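Local coordinates for protein MdcE (Pseudomonas aeruginosa, PDB 5VIP) that is the gamma subunit of a biotin-independent malonate decarboxylase and probably has transferase activity, at residues 51-56 / 242-247; 79-84 / 120-125. All blocks are in the same frame, centred on the assembly; numbering follows the deposited sequence.

Overall arrangement
The two contacts lie on opposite sides of the chain's centre, their own centres about 33 Å apart and their nearest atoms about 19 Å apart, so neither touches the other. Interaction 1 joins the edge strand 46-53 of the mixed sheet to helix 237-254, bringing together parts of the chain far apart in sequence; both segments of interaction 2 fall in the span between. Interaction 2 sets the first turn of helix 81-97 against the short helix 120-124 beside another protein chain of the assembly. No other protein chain of the assembly touches interaction 1. Each contact turns on one leucine, L53 or L81, pushed against a helix backbone and a second leucine.

Interaction 1: 51-56 / 242-247; sequences AELDGY and RVRTCL
L53 meets R244 and L247 in a buried apolar contact, where the end of edge strand 46-53 lies against helix 237-254. The side chain of L53 sets out toward the helix, and its two methyls touch different residues of it. CD2 lies 3.6 Å from CB of L247, and the two leucine side chains cross at about a right angle. CD1 instead rests 3.7 Å from the carbonyl oxygen of R244. With CG of L53 opposite its own backbone N (chi1 180°), the branch extends out from the strand to the helix. Leucine suits this place because its forked end covers both backbone and side chain of the helix. L247 also packs on I149 of strand 148-152, which links the contact to the middle of the sheet. R244 adds the aliphatic base of its chain, CB standing 4.3 Å from CD1 of L53, while its NH2 is hydrogen-bonded to O of L32; a long arginine can thus serve an apolar seam and a polar partner together. Just beyond L53 the chain reverses: N of L53 bonds O of Y56, and N of Y56 returns a bond to O of L53, each at 2.8 Å. D54 and G55 occupy the corners with positive phi (57° and 77°), which glycine adopts easily and aspartate tolerates. This type I' turn closes the beta-hairpin of strands 46-53 and 56-63, with a helix packed on the sheet in alpha/beta fashion.

Interaction 2: 79-84 / 120-125; sequences VGLLEG and RREEAL
A water bridges L81 and E122, accepting from N of L81 at 2.8 Å and donating to OE2 of E122 at 2.9 Å. It joins the start of helix 81-97, whose N-cap is G80, to the short helix 120-124 packed against it. A glutamate suits position 122 because its bent chain offers a carboxylate to the water while its CG borders L81. At the cap itself, N of G80 is held by OE1 of E83 at 2.8 Å, a bent bond (135° at the hydrogen) made through the lone pair facing away from OE2. The bend of E83 at chi2 (67°) folds its carboxylate back to the cap, and OE2 is gripped by S45 and N69. Glycine fits position 80 because it leaves room for OE1 of E83 close to the backbone. The apolar part is carried by L81, which reaches towards E122 and L125 and also packs on I127. L81 and L125 further meet apolar side chains of another protein chain, and leucine suits such a shared surface. The two leucines cross at about a right angle, and CD1 of L81 sits 3.9 Å from CA of E122 and 3.8 Å from CD1 of L125.

Interaction 1: 51-56 / 242-247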
ATOM      1  N   ALA A  51      17.042   8.655  18.171  1.00 30.54           N
ATOM      2  CA  ALA A  51      18.498   8.732  18.252  1.00 30.68           C
ATOM      3  C   ALA A  51      18.994   9.812  17.320  1.00 33.22           C
ATOM      4  O   ALA A  51      18.205  10.612  16.827  1.00 31.45           O
ATOM      5  CB  ALA A  51      19.131   7.403  17.908  1.00 28.31           C
ATOM      6  N   GLU A  52      20.301   9.840  17.073  1.00 33.23           N
ATOM      7  CA  GLU A  52      20.853  10.821  16.147  1.00 38.42           C
ATOM      8  C   GLU A  52      21.780  10.166  15.141  1.00 37.13           C
ATOM      9  O   GLU A  52      22.448   9.183  15.440  1.00 40.47           O
ATOM     10  CB  GLU A  52      21.587  11.941  16.897  1.00 38.76           C
ATOM     11  CG  GLU A  52      20.675  12.790  17.776  1.00 43.22           C
ATOM     12  CD  GLU A  52      21.366  14.040  18.317  1.00 55.56           C
ATOM     13  OE1 GLU A  52      22.489  14.350  17.854  1.00 52.75           O
ATOM     14  OE2 GLU A  52      20.785  14.709  19.204  1.00 58.46           O
ATOM     15  N   LEU A  53      21.787  10.715  13.937  1.00 34.26           N
ATOM     16  CA  LEU A  53      22.661  10.244  12.884  1.00 39.31           C
ATOM     17  C   LEU A  53      23.290  11.466  12.242  1.00 38.84           C
ATOM     18  O   LEU A  53      22.582  12.299  11.687  1.00 37.23           O
ATOM     19  CB  LEU A  53      21.888   9.411  11.860  1.00 37.48           C
ATOM     20  CG  LEU A  53      22.663   8.834  10.676  1.00 36.02           C
ATOM     21  CD1 LEU A  53      23.658   7.795  11.148  1.00 41.75           C
ATOM     22  CD2 LEU A  53      21.700   8.234   9.660  1.00 38.40           C
ATOM     23  N   ASP A  54      24.613  11.580  12.345  1.00 42.12           N
ATOM     24  CA  ASP A  54      25.338  12.742  11.838  1.00 43.02           C
ATOM     25  C   ASP A  54      24.813  14.033  12.450  1.00 40.85           C
ATOM     26  O   ASP A  54      24.779  15.070  11.788  1.00 41.28           O
ATOM     27  CB  ASP A  54      25.246  12.818  10.310  1.00 47.86           C
ATOM     28  CG  ASP A  54      26.152  11.822   9.617  1.00 54.67           C
ATOM     29  OD1 ASP A  54      26.669  10.904  10.297  1.00 55.76           O
ATOM     30  OD2 ASP A  54      26.332  11.953   8.384  1.00 55.94           O
ATOM     31  N   GLY A  55      24.396  13.960  13.712  1.00 37.27           N
ATOM     32  CA  GLY A  55      23.839  15.108  14.402  1.00 35.94           C
ATOM     33  C   GLY A  55      22.405  15.417  14.007  1.00 40.93           C
ATOM     34  O   GLY A  55      21.835  16.406  14.469  1.00 43.22           O
ATOM     35  N   TYR A  56      21.821  14.579  13.150  1.00 37.99           N
ATOM     36  CA  TYR A  56      20.439  14.779  12.710  1.00 33.71           C
ATOM     37  C   TYR A  56      19.490  13.858  13.479  1.00 30.71           C
ATOM     38  O   TYR A  56      19.772  12.672  13.631  1.00 32.12           O
ATOM     39  CB  TYR A  56      20.305  14.545  11.194  1.00 33.15           C
ATOM     40  CG  TYR A  56      19.033  15.133  10.624  1.00 35.07           C
ATOM     41  CD1 TYR A  56      17.861  14.387  10.567  1.00 30.84           C
ATOM     42  CD2 TYR A  56      18.995  16.447  10.183  1.00 33.86           C
ATOM     43  CE1 TYR A  56      16.695  14.935  10.070  1.00 30.16           C
ATOM     44  CE2 TYR A  56      17.840  16.999   9.680  1.00 32.55           C
ATOM     45  CZ  TYR A  56      16.692  16.240   9.627  1.00 30.20           C
ATOM     46  OH  TYR A  56      15.538  16.798   9.130  1.00 31.59           O
ATOM     47  N   ARG A 242      29.608   0.949   7.946  1.00 27.39           N
ATOM     48  CA  ARG A 242      29.252   1.098   6.540  1.00 27.35           C
ATOM     49  C   ARG A 242      27.772   1.464   6.396  1.00 25.88           C
ATOM     50  O   ARG A 242      27.419   2.329   5.597  1.00 26.54           O
ATOM     51  CB  ARG A 242      29.575  -0.178   5.746  1.00 25.24           C
ATOM     52  CG  ARG A 242      31.085  -0.416   5.529  1.00 33.99           C
ATOM     53  CD  ARG A 242      31.374  -1.616   4.614  1.00 35.84           C
ATOM     54  NE  ARG A 242      31.316  -2.881   5.339  1.00 34.47           N
ATOM     55  CZ  ARG A 242      32.362  -3.456   5.925  1.00 33.01           C
ATOM     56  NH1 ARG A 242      33.559  -2.888   5.861  1.00 36.51           N
ATOM     57  NH2 ARG A 242      32.214  -4.606   6.578  1.00 35.73           N
ATOM     58  N   VAL A 243      26.912   0.812   7.172  1.00 25.71           N
ATOM     59  CA  VAL A 243      25.477   1.072   7.075  1.00 25.46           C
ATOM     60  C   VAL A 243      25.126   2.467   7.600  1.00 25.85           C
ATOM     61  O   VAL A 243      24.364   3.194   6.967  1.00 24.45           O
ATOM     62  CB  VAL A 243      24.658   0.008   7.821  1.00 26.72           C
ATOM     63  CG1 VAL A 243      23.174   0.434   7.925  1.00 26.02           C
ATOM     64  CG2 VAL A 243      24.786  -1.322   7.116  1.00 27.81           C
ATOM     65  N   ARG A 244      25.702   2.856   8.736  1.00 25.05           N
ATOM     66  CA  ARG A 244      25.470   4.199   9.267  1.00 24.79           C
ATOM     67  C   ARG A 244      25.913   5.265   8.275  1.00 27.15           C
ATOM     68  O   ARG A 244      25.239   6.285   8.102  1.00 28.89           O
ATOM     69  CB  ARG A 244      26.188   4.391  10.606  1.00 29.24           C
ATOM     70  CG  ARG A 244      25.374   3.897  11.781  1.00 31.98           C
ATOM     71  CD  ARG A 244      26.135   3.937  13.088  1.00 34.32           C
ATOM     72  NE  ARG A 244      25.276   3.469  14.170  1.00 41.12           N
ATOM     73  CZ  ARG A 244      25.711   3.076  15.362  1.00 44.11           C
ATOM     74  NH1 ARG A 244      27.009   3.086  15.629  1.00 42.00           N
ATOM     75  NH2 ARG A 244      24.844   2.663  16.281  1.00 42.99           N
ATOM     76  N   THR A 245      27.037   5.017   7.614  1.00 24.82           N
ATOM     77  CA  THR A 245      27.560   5.947   6.620  1.00 23.98           C
ATOM     78  C   THR A 245      26.581   6.108   5.467  1.00 28.24           C
ATOM     79  O   THR A 245      26.268   7.221   5.053  1.00 26.34           O
ATOM     80  CB  THR A 245      28.910   5.470   6.072  1.00 25.76           C
ATOM     81  OG1 THR A 245      29.864   5.461   7.139  1.00 31.23           O
ATOM     82  CG2 THR A 245      29.399   6.397   4.971  1.00 29.33           C
ATOM     83  N   CYS A 246      26.103   4.976   4.961  1.00 27.32           N
ATOM     84  CA  CYS A 246      25.169   4.962   3.840  1.00 26.71           C
ATOM     85  C   CYS A 246      23.846   5.642   4.201  1.00 23.64           C
ATOM     86  O   CYS A 246      23.319   6.438   3.420  1.00 29.17           O
ATOM     87  CB  CYS A 246      24.940   3.522   3.384  1.00 30.70           C
ATOM     88  SG  CYS A 246      24.006   3.364   1.837  1.00 34.27           S
ATOM     89  N   LEU A 247      23.327   5.359   5.393  1.00 26.64           N
ATOM     90  CA  LEU A 247      22.120   6.036   5.888  1.00 25.49           C
ATOM     91  C   LEU A 247      22.330   7.545   5.966  1.00 27.11           C
ATOM     92  O   LEU A 247      21.436   8.331   5.630  1.00 22.89           O
ATOM     93  CB  LEU A 247      21.721   5.503   7.264  1.00 22.39           C
ATOM     94  CG  LEU A 247      21.280   4.048   7.390  1.00 25.12           C
ATOM     95  CD1 LEU A 247      21.128   3.673   8.867  1.00 22.60           C
ATOM     96  CD2 LEU A 247      19.963   3.811   6.630  1.00 22.83           C
TER

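Interaction 2: 79-84 / 120-125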
ATOM      1  N   VAL A  79       3.199  -8.643   9.782  1.00 19.14           N
ATOM      2  CA  VAL A  79       2.533  -7.370  10.037  1.00 19.44           C
ATOM      3  C   VAL A  79       1.035  -7.640  10.121  1.00 18.15           C
ATOM      4  O   VAL A  79       0.373  -7.841   9.107  1.00 18.38           O
ATOM      5  CB  VAL A  79       2.853  -6.329   8.958  1.00 18.56           C
ATOM      6  CG1 VAL A  79       2.016  -5.072   9.166  1.00 17.66           C
ATOM      7  CG2 VAL A  79       4.336  -5.983   9.005  1.00 19.18           C
ATOM      8  N   GLY A  80       0.521  -7.688  11.344  1.00 19.59           N
ATOM      9  CA  GLY A  80      -0.893  -7.915  11.583  1.00 22.12           C
ATOM     10  C   GLY A  80      -1.576  -6.646  12.066  1.00 22.52           C
ATOM     11  O   GLY A  80      -1.110  -5.541  11.793  1.00 18.14           O
ATOM     12  N   LEU A  81      -2.679  -6.806  12.788  1.00 22.81           N
ATOM     13  CA  LEU A  81      -3.513  -5.677  13.199  1.00 19.00           C
ATOM     14  C   LEU A  81      -2.786  -4.701  14.117  1.00 23.40           C
ATOM     15  O   LEU A  81      -2.867  -3.480  13.937  1.00 19.72           O
ATOM     16  CB  LEU A  81      -4.775  -6.194  13.893  1.00 22.80           C
ATOM     17  CG  LEU A  81      -5.734  -6.931  12.960  1.00 23.33           C
ATOM     18  CD1 LEU A  81      -6.597  -7.895  13.743  1.00 23.83           C
ATOM     19  CD2 LEU A  81      -6.609  -5.918  12.212  1.00 21.55           C
ATOM     20  N   LEU A  82      -2.084  -5.234  15.112  1.00 19.43           N
ATOM     21  CA  LEU A  82      -1.441  -4.378  16.095  1.00 21.74           C
ATOM     22  C   LEU A  82      -0.228  -3.699  15.488  1.00 20.52           C
ATOM     23  O   LEU A  82       0.109  -2.576  15.850  1.00 20.78           O
ATOM     24  CB  LEU A  82      -1.037  -5.181  17.333  1.00 20.52           C
ATOM     25  CG  LEU A  82      -2.232  -5.806  18.057  1.00 23.18           C
ATOM     26  CD1 LEU A  82      -1.766  -6.684  19.207  1.00 25.16           C
ATOM     27  CD2 LEU A  82      -3.167  -4.711  18.560  1.00 24.27           C
ATOM     28  N   GLU A  83       0.417  -4.383  14.552  1.00 19.33           N
ATOM     29  CA  GLU A  83       1.627  -3.866  13.937  1.00 20.18           C
ATOM     30  C   GLU A  83       1.294  -2.729  12.987  1.00 20.39           C
ATOM     31  O   GLU A  83       1.963  -1.704  12.994  1.00 21.07           O
ATOM     32  CB  GLU A  83       2.386  -4.974  13.201  1.00 19.84           C
ATOM     33  CG  GLU A  83       2.927  -6.068  14.128  1.00 21.71           C
ATOM     34  CD  GLU A  83       1.819  -6.892  14.781  1.00 25.70           C
ATOM     35  OE1 GLU A  83       0.876  -7.301  14.060  1.00 19.10           O
ATOM     36  OE2 GLU A  83       1.885  -7.116  16.016  1.00 24.55           O
ATOM     37  N   GLY A  84       0.254  -2.923  12.177  1.00 18.88           N
ATOM     38  CA  GLY A  84      -0.240  -1.880  11.296  1.00 19.28           C
ATOM     39  C   GLY A  84      -0.661  -0.637  12.058  1.00 19.65           C
ATOM     40  O   GLY A  84      -0.173   0.462  11.791  1.00 17.39           O
ATOM     41  N   ARG A 120      -8.762 -15.245   9.720  1.00 29.62           N
ATOM     42  CA  ARG A 120     -10.151 -14.828   9.590  1.00 34.32           C
ATOM     43  C   ARG A 120     -10.470 -13.695  10.559  1.00 28.89           C
ATOM     44  O   ARG A 120     -11.264 -12.817  10.247  1.00 27.96           O
ATOM     45  CB  ARG A 120     -11.091 -16.020   9.807  1.00 34.18           C
ATOM     46  CG  ARG A 120     -11.031 -17.019   8.659  1.00 35.25           C
ATOM     47  CD  ARG A 120     -11.652 -18.378   8.997  1.00 38.19           C
ATOM     48  NE  ARG A 120     -11.442 -19.323   7.901  1.00 38.88           N
ATOM     49  CZ  ARG A 120     -10.320 -20.018   7.708  1.00 42.99           C
ATOM     50  NH1 ARG A 120      -9.296 -19.886   8.541  1.00 41.60           N
ATOM     51  NH2 ARG A 120     -10.218 -20.845   6.675  1.00 41.77           N
ATOM     52  N   ARG A 121      -9.838 -13.687  11.725  1.00 26.64           N
ATOM     53  CA  ARG A 121     -10.042 -12.569  12.636  1.00 29.15           C
ATOM     54  C   ARG A 121      -9.412 -11.296  12.070  1.00 27.98           C
ATOM     55  O   ARG A 121      -9.986 -10.206  12.179  1.00 26.41           O
ATOM     56  CB  ARG A 121      -9.479 -12.884  14.017  1.00 32.56           C
ATOM     57  CG  ARG A 121     -10.569 -13.297  14.988  1.00 43.96           C
ATOM     58  CD  ARG A 121     -10.040 -14.187  16.084  1.00 52.84           C
ATOM     59  NE  ARG A 121      -8.925 -13.576  16.796  1.00 49.44           N
ATOM     60  CZ  ARG A 121      -8.099 -14.249  17.586  1.00 55.44           C
ATOM     61  NH1 ARG A 121      -8.262 -15.558  17.751  1.00 49.48           N
ATOM     62  NH2 ARG A 121      -7.112 -13.616  18.208  1.00 53.04           N
ATOM     63  N   GLU A 122      -8.240 -11.443  11.454  1.00 25.43           N
ATOM     64  CA  GLU A 122      -7.576 -10.315  10.809  1.00 23.25           C
ATOM     65  C   GLU A 122      -8.470  -9.711   9.723  1.00 20.52           C
ATOM     66  O   GLU A 122      -8.667  -8.500   9.692  1.00 21.45           O
ATOM     67  CB  GLU A 122      -6.227 -10.745  10.222  1.00 21.42           C
ATOM     68  CG  GLU A 122      -5.085 -10.844  11.238  1.00 23.70           C
ATOM     69  CD  GLU A 122      -5.232 -12.023  12.208  1.00 27.28           C
ATOM     70  OE1 GLU A 122      -5.975 -12.975  11.893  1.00 26.54           O
ATOM     71  OE2 GLU A 122      -4.594 -11.988  13.283  1.00 27.76           O
ATOM     72  N   GLU A 123      -9.039 -10.544   8.853  1.00 22.27           N
ATOM     73  CA  GLU A 123      -9.934 -10.024   7.816  1.00 21.39           C
ATOM     74  C   GLU A 123     -11.194  -9.389   8.403  1.00 24.93           C
ATOM     75  O   GLU A 123     -11.595  -8.308   7.982  1.00 25.29           O
ATOM     76  CB  GLU A 123     -10.342 -11.122   6.823  1.00 21.98           C
ATOM     77  CG  GLU A 123      -9.225 -11.587   5.923  1.00 25.61           C
ATOM     78  CD  GLU A 123      -8.571 -10.455   5.132  1.00 24.86           C
ATOM     79  OE1 GLU A 123      -9.257  -9.458   4.785  1.00 23.62           O
ATOM     80  OE2 GLU A 123      -7.364 -10.572   4.848  1.00 22.89           O
ATOM     81  N   ALA A 124     -11.819 -10.062   9.371  1.00 23.66           N
ATOM     82  CA  ALA A 124     -13.051  -9.552   9.966  1.00 26.08           C
ATOM     83  C   ALA A 124     -12.839  -8.189  10.609  1.00 25.39           C
ATOM     84  O   ALA A 124     -13.722  -7.325  10.559  1.00 25.31           O
ATOM     85  CB  ALA A 124     -13.595 -10.540  10.997  1.00 24.07           C
ATOM     86  N   LEU A 125     -11.667  -8.002  11.219  1.00 20.50           N
ATOM     87  CA  LEU A 125     -11.371  -6.768  11.934  1.00 20.08           C
ATOM     88  C   LEU A 125     -10.679  -5.730  11.048  1.00 21.03           C
ATOM     89  O   LEU A 125     -10.251  -4.689  11.534  1.00 22.81           O
ATOM     90  CB  LEU A 125     -10.507  -7.059  13.159  1.00 21.71           C
ATOM     91  CG  LEU A 125     -11.137  -7.916  14.260  1.00 25.60           C
ATOM     92  CD1 LEU A 125     -10.091  -8.271  15.304  1.00 25.71           C
ATOM     93  CD2 LEU A 125     -12.281  -7.186  14.903  1.00 25.82           C
TER
HETATM   94  O   HOH W   1      -3.139  -9.502  13.521  1.00 22.12           O